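Local coordinates for Iron(3+)-hydroxamate-binding protein FhuD (Bacillus subtilis subsp. subtilis, PDB 3G9Q) that binds iron(3+)-hydroxamate complexes such as ferrichrome and hands them to the membrane permease of the FhuCBGD ABC transporter for import, at residues A38-G50 / I248-Q261. Numbering follows the deposited sequence.
Sequences APENVFKNPYYKG and IGFYFTDPISLEGQ
Y47 lays its ring along the first turns of helix 255-270. Its CB lies 4.3 Å from CG2 of I256; CD1 comes next, 3.8 Å from CA of S257. One ring face receives G260, whose CA stands 3.7 Å from the Y47 centroid, 18° off the normal, a CH-pi contact offset toward CD2 and CE2 (Y47 CE2 to G260 CA 3.5 Å). At the edge, Y47 CE1 meets G249 O of the preceding loop at 3.6 Å and also touches Q261 CG. Y47 CZ reaches G260 C, and at the tip Y47 OH lies 3.2 Å from G260 O. With Y47 cut back to an alanine, G260 is likely to lose the ring against its CA, and a gap would open between helix and G249. Deeper in, N45 has CG anti to its own backbone N (chi1 -174°), which carries the amide alongside F252: N45 CB and CG pass F252 CE1, planes 30° apart. N41 CB meets the F252 ring edge. N45 ND2, over the centre of the Y48 ring, donates in the amide plane to S257 OG (3.1 Å). S257 OG in turn donates to D254 OD1 (2.8 Å); D254, the N-cap, also accepts from S257 N. Y48 OH nears this carboxylate and is hydrogen-bonded to G26 N. In this two-lobed solute-binding protein 8 fold, its lobes bridged by helix 118-143, the loop after strand 35-37 is thus tied to the helix start by hydrogen bonds from N45 through S257 to D254, buried among the Y48 and F252 rings.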
loop_
_atom_site.group_PDB
_atom_site.type_symbol
_atom_site.label_atom_id
_atom_site.label_comp_id
_atom_site.label_asym_id
_atom_site.label_seq_id
_atom_site.Cartn_x
_atom_site.Cartn_y
_atom_site.Cartn_z
ATOM N N ALA A 38 -17.446 -4.254 2.799
ATOM C CA ALA A 38 -16.044 -3.976 3.073
ATOM C C ALA A 38 -15.941 -3.129 4.341
ATOM O O ALA A 38 -16.887 -2.426 4.696
ATOM C CB ALA A 38 -15.415 -3.237 1.901
ATOM N N PRO A 39 -14.803 -3.214 5.060
ATOM C CA PRO A 39 -14.599 -2.435 6.291
ATOM C C PRO A 39 -14.453 -0.927 6.011
ATOM O O PRO A 39 -14.385 -0.504 4.852
ATOM C CB PRO A 39 -13.341 -3.066 6.891
ATOM C CG PRO A 39 -12.627 -3.607 5.705
ATOM C CD PRO A 39 -13.723 -4.201 4.879
ATOM N N GLU A 40 -14.396 -0.118 7.064
ATOM C CA GLU A 40 -14.300 1.333 6.893
ATOM C C GLU A 40 -13.128 1.877 6.094
ATOM O O GLU A 40 -13.295 2.774 5.265
ATOM C CB GLU A 40 -14.344 2.038 8.253
ATOM C CG GLU A 40 -15.718 2.637 8.553
ATOM C CD GLU A 40 -16.134 3.715 7.548
ATOM O OE1 GLU A 40 -17.359 3.930 7.384
ATOM O OE2 GLU A 40 -15.237 4.350 6.938
ATOM N N ASN A 41 -11.939 1.357 6.345
ATOM C CA ASN A 41 -10.764 1.832 5.626
ATOM C C ASN A 41 -11.047 2.031 4.148
ATOM O O ASN A 41 -10.701 3.058 3.574
ATOM C CB ASN A 41 -9.632 0.835 5.807
ATOM C CG ASN A 41 -9.306 0.619 7.253
ATOM O OD1 ASN A 41 -8.927 1.565 7.944
ATOM N ND2 ASN A 41 -9.470 -0.619 7.737
ATOM N N VAL A 42 -11.696 1.042 3.552
ATOM C CA VAL A 42 -12.024 1.065 2.139
ATOM C C VAL A 42 -12.706 2.364 1.701
ATOM O O VAL A 42 -12.334 2.975 0.695
ATOM C CB VAL A 42 -12.897 -0.159 1.804
ATOM C CG1 VAL A 42 -13.284 -0.171 0.341
ATOM C CG2 VAL A 42 -12.132 -1.422 2.172
ATOM N N PHE A 43 -13.688 2.802 2.474
ATOM C CA PHE A 43 -14.416 4.024 2.158
ATOM C C PHE A 43 -13.645 5.270 2.571
ATOM O O PHE A 43 -14.219 6.349 2.693
ATOM C CB PHE A 43 -15.782 4.004 2.843
ATOM C CG PHE A 43 -16.601 2.811 2.488
ATOM C CD1 PHE A 43 -16.281 1.558 2.998
ATOM C CD2 PHE A 43 -17.652 2.921 1.590
ATOM C CE1 PHE A 43 -16.992 0.437 2.615
ATOM C CE2 PHE A 43 -18.370 1.805 1.200
ATOM C CZ PHE A 43 -18.042 0.560 1.709
ATOM N N LYS A 44 -12.343 5.122 2.796
ATOM C CA LYS A 44 -11.518 6.264 3.165
ATOM C C LYS A 44 -10.297 6.373 2.269
ATOM O O LYS A 44 -9.725 7.454 2.112
ATOM C CB LYS A 44 -11.073 6.172 4.625
ATOM C CG LYS A 44 -12.137 6.565 5.634
ATOM C CD LYS A 44 -11.507 6.756 7.005
ATOM C CE LYS A 44 -12.551 7.133 8.042
ATOM N NZ LYS A 44 -13.624 6.090 8.131
ATOM N N ASN A 45 -9.911 5.246 1.677
ATOM C CA ASN A 45 -8.753 5.195 0.788
ATOM C C ASN A 45 -9.014 6.049 -0.455
ATOM O O ASN A 45 -9.992 5.850 -1.153
ATOM C CB ASN A 45 -8.476 3.752 0.394
ATOM C CG ASN A 45 -7.207 3.605 -0.403
ATOM O OD1 ASN A 45 -6.450 4.561 -0.586
ATOM N ND2 ASN A 45 -6.958 2.395 -0.881
ATOM N N PRO A 46 -8.140 7.018 -0.743
ATOM C CA PRO A 46 -8.350 7.863 -1.914
ATOM C C PRO A 46 -8.328 7.103 -3.225
ATOM O O PRO A 46 -8.853 7.577 -4.232
ATOM C CB PRO A 46 -7.217 8.874 -1.817
ATOM C CG PRO A 46 -6.128 8.079 -1.159
ATOM C CD PRO A 46 -6.891 7.383 -0.060
ATOM N N TYR A 47 -7.734 5.920 -3.234
ATOM C CA TYR A 47 -7.697 5.178 -4.481
ATOM C C TYR A 47 -8.971 4.342 -4.669
ATOM O O TYR A 47 -9.224 3.789 -5.747
ATOM C CB TYR A 47 -6.421 4.317 -4.545
ATOM C CG TYR A 47 -5.141 5.128 -4.482
ATOM C CD1 TYR A 47 -4.103 4.765 -3.619
ATOM C CD2 TYR A 47 -4.981 6.288 -5.255
ATOM C CE1 TYR A 47 -2.943 5.530 -3.518
ATOM C CE2 TYR A 47 -3.820 7.066 -5.161
ATOM C CZ TYR A 47 -2.807 6.679 -4.282
ATOM O OH TYR A 47 -1.665 7.448 -4.147
ATOM N N TYR A 48 -9.785 4.278 -3.618
ATOM C CA TYR A 48 -11.042 3.525 -3.652
ATOM C C TYR A 48 -12.239 4.463 -3.840
ATOM O O TYR A 48 -12.686 4.695 -4.965
ATOM C CB TYR A 48 -11.239 2.730 -2.349
ATOM C CG TYR A 48 -10.332 1.525 -2.132
ATOM C CD1 TYR A 48 -10.234 0.943 -0.864
ATOM C CD2 TYR A 48 -9.605 0.945 -3.179
ATOM C CE1 TYR A 48 -9.447 -0.176 -0.632
ATOM C CE2 TYR A 48 -8.802 -0.192 -2.950
ATOM C CZ TYR A 48 -8.737 -0.744 -1.668
ATOM O OH TYR A 48 -7.997 -1.873 -1.407
ATOM N N LYS A 49 -12.750 4.999 -2.728
ATOM C CA LYS A 49 -13.896 5.913 -2.754
ATOM C C LYS A 49 -13.753 6.866 -3.934
ATOM O O LYS A 49 -14.742 7.379 -4.465
ATOM C CB LYS A 49 -13.993 6.697 -1.429
ATOM C CG LYS A 49 -12.828 7.649 -1.137
ATOM C CD LYS A 49 -12.919 8.256 0.269
ATOM C CE LYS A 49 -14.105 9.213 0.445
ATOM N NZ LYS A 49 -15.449 8.570 0.324
ATOM N N GLY A 50 -12.500 7.074 -4.337
ATOM C CA GLY A 50 -12.191 7.935 -5.461
ATOM C C GLY A 50 -13.096 7.670 -6.650
ATOM O O GLY A 50 -13.329 8.566 -7.460
ATOM N N ILE A 248 -3.160 7.294 4.364
ATOM C CA ILE A 248 -4.242 6.366 4.042
ATOM C C ILE A 248 -4.055 5.709 2.675
ATOM O O ILE A 248 -4.391 4.544 2.472
ATOM C CB ILE A 248 -5.594 7.083 4.043
ATOM C CG1 ILE A 248 -5.720 7.914 5.326
ATOM C CG2 ILE A 248 -6.729 6.047 3.892
ATOM C CD1 ILE A 248 -6.883 8.901 5.337
ATOM N N GLY A 249 -3.513 6.472 1.740
ATOM C CA GLY A 249 -3.299 5.944 0.413
ATOM C C GLY A 249 -2.229 4.875 0.380
ATOM O O GLY A 249 -2.386 3.872 -0.316
ATOM N N PHE A 250 -1.152 5.084 1.132
ATOM C CA PHE A 250 -0.040 4.135 1.171
ATOM C C PHE A 250 -0.157 3.045 2.237
ATOM O O PHE A 250 0.789 2.296 2.510
ATOM C CB PHE A 250 1.266 4.899 1.337
ATOM C CG PHE A 250 1.695 5.607 0.097
ATOM C CD1 PHE A 250 2.694 5.070 -0.709
ATOM C CD2 PHE A 250 1.071 6.794 -0.287
ATOM C CE1 PHE A 250 3.068 5.710 -1.889
ATOM C CE2 PHE A 250 1.426 7.451 -1.460
ATOM C CZ PHE A 250 2.427 6.914 -2.270
ATOM N N TYR A 251 -1.351 2.975 2.811
ATOM C CA TYR A 251 -1.720 2.019 3.830
ATOM C C TYR A 251 -1.867 0.636 3.206
ATOM O O TYR A 251 -1.517 -0.360 3.827
ATOM C CB TYR A 251 -3.050 2.450 4.434
ATOM C CG TYR A 251 -3.303 1.936 5.822
ATOM C CD1 TYR A 251 -3.587 0.584 6.055
ATOM C CD2 TYR A 251 -3.252 2.804 6.914
ATOM C CE1 TYR A 251 -3.817 0.114 7.350
ATOM C CE2 TYR A 251 -3.476 2.350 8.204
ATOM C CZ TYR A 251 -3.758 1.010 8.416
ATOM O OH TYR A 251 -3.975 0.590 9.703
ATOM N N PHE A 252 -2.383 0.573 1.978
ATOM C CA PHE A 252 -2.572 -0.712 1.301
ATOM C C PHE A 252 -1.578 -0.950 0.175
ATOM O O PHE A 252 -0.899 -0.028 -0.268
ATOM C CB PHE A 252 -3.984 -0.827 0.712
ATOM C CG PHE A 252 -5.069 -0.300 1.607
ATOM C CD1 PHE A 252 -5.439 1.036 1.548
ATOM C CD2 PHE A 252 -5.719 -1.139 2.518
ATOM C CE1 PHE A 252 -6.439 1.531 2.378
ATOM C CE2 PHE A 252 -6.722 -0.649 3.355
ATOM C CZ PHE A 252 -7.082 0.684 3.285
ATOM N N THR A 253 -1.518 -2.194 -0.293
ATOM C CA THR A 253 -0.625 -2.576 -1.380
ATOM C C THR A 253 -1.348 -3.496 -2.360
ATOM O O THR A 253 -0.748 -4.402 -2.928
ATOM C CB THR A 253 0.642 -3.328 -0.864
ATOM O OG1 THR A 253 0.251 -4.519 -0.160
ATOM C CG2 THR A 253 1.470 -2.436 0.061
ATOM N N ASP A 254 -2.642 -3.273 -2.546
ATOM C CA ASP A 254 -3.423 -4.079 -3.479
ATOM C C ASP A 254 -3.195 -3.479 -4.873
ATOM O O ASP A 254 -2.705 -2.358 -4.990
ATOM C CB ASP A 254 -4.902 -4.016 -3.107
ATOM C CG ASP A 254 -5.398 -2.587 -2.975
ATOM O OD1 ASP A 254 -5.033 -1.919 -1.979
ATOM O OD2 ASP A 254 -6.133 -2.132 -3.880
ATOM N N PRO A 255 -3.562 -4.206 -5.942
ATOM C CA PRO A 255 -3.400 -3.781 -7.345
ATOM C C PRO A 255 -3.867 -2.356 -7.678
ATOM O O PRO A 255 -3.218 -1.636 -8.453
ATOM C CB PRO A 255 -4.183 -4.836 -8.120
ATOM C CG PRO A 255 -4.006 -6.065 -7.278
ATOM C CD PRO A 255 -4.214 -5.527 -5.869
ATOM N N ILE A 256 -5.000 -1.950 -7.114
ATOM C CA ILE A 256 -5.513 -0.605 -7.358
ATOM C C ILE A 256 -4.687 0.460 -6.636
ATOM O O ILE A 256 -4.367 1.497 -7.213
ATOM C CB ILE A 256 -6.950 -0.448 -6.874
ATOM C CG1 ILE A 256 -7.834 -1.484 -7.551
ATOM C CG2 ILE A 256 -7.410 0.994 -7.127
ATOM C CD1 ILE A 256 -9.226 -1.633 -6.944
ATOM N N SER A 257 -4.378 0.209 -5.365
ATOM C CA SER A 257 -3.607 1.147 -4.565
ATOM C C SER A 257 -2.194 1.301 -5.118
ATOM O O SER A 257 -1.635 2.407 -5.140
ATOM C CB SER A 257 -3.527 0.684 -3.111
ATOM O OG SER A 257 -4.769 0.825 -2.448
ATOM N N LEU A 258 -1.619 0.182 -5.553
ATOM C CA LEU A 258 -0.279 0.176 -6.119
ATOM C C LEU A 258 -0.258 1.061 -7.361
ATOM O O LEU A 258 0.685 1.828 -7.570
ATOM C CB LEU A 258 0.155 -1.257 -6.467
ATOM C CG LEU A 258 0.468 -2.198 -5.293
ATOM C CD1 LEU A 258 0.872 -3.570 -5.812
ATOM C CD2 LEU A 258 1.581 -1.599 -4.440
ATOM N N GLU A 259 -1.297 0.962 -8.187
ATOM C CA GLU A 259 -1.369 1.790 -9.383
ATOM C C GLU A 259 -1.430 3.262 -8.998
ATOM O O GLU A 259 -0.698 4.081 -9.553
ATOM C CB GLU A 259 -2.586 1.418 -10.234
ATOM C CG GLU A 259 -2.297 0.320 -11.256
ATOM C CD GLU A 259 -3.466 0.054 -12.196
ATOM O OE1 GLU A 259 -4.410 -0.674 -11.808
ATOM O OE2 GLU A 259 -3.433 0.588 -13.320
ATOM N N GLY A 260 -2.294 3.592 -8.041
ATOM C CA GLY A 260 -2.416 4.968 -7.591
ATOM C C GLY A 260 -1.135 5.506 -6.968
ATOM O O GLY A 260 -0.770 6.673 -7.168
ATOM N N GLN A 261 -0.455 4.653 -6.203
ATOM C CA GLN A 261 0.804 5.026 -5.555
ATOM C C GLN A 261 1.926 5.236 -6.567
ATOM O O GLN A 261 2.725 6.148 -6.406
ATOM C CB GLN A 261 1.240 3.954 -4.549
ATOM C CG GLN A 261 0.237 3.674 -3.456
ATOM C CD GLN A 261 0.687 2.562 -2.532
ATOM O OE1 GLN A 261 0.022 2.261 -1.541
ATOM N NE2 GLN A 261 1.816 1.941 -2.854
HETATM O O HOH W 1 -6.390 2.031 9.985
#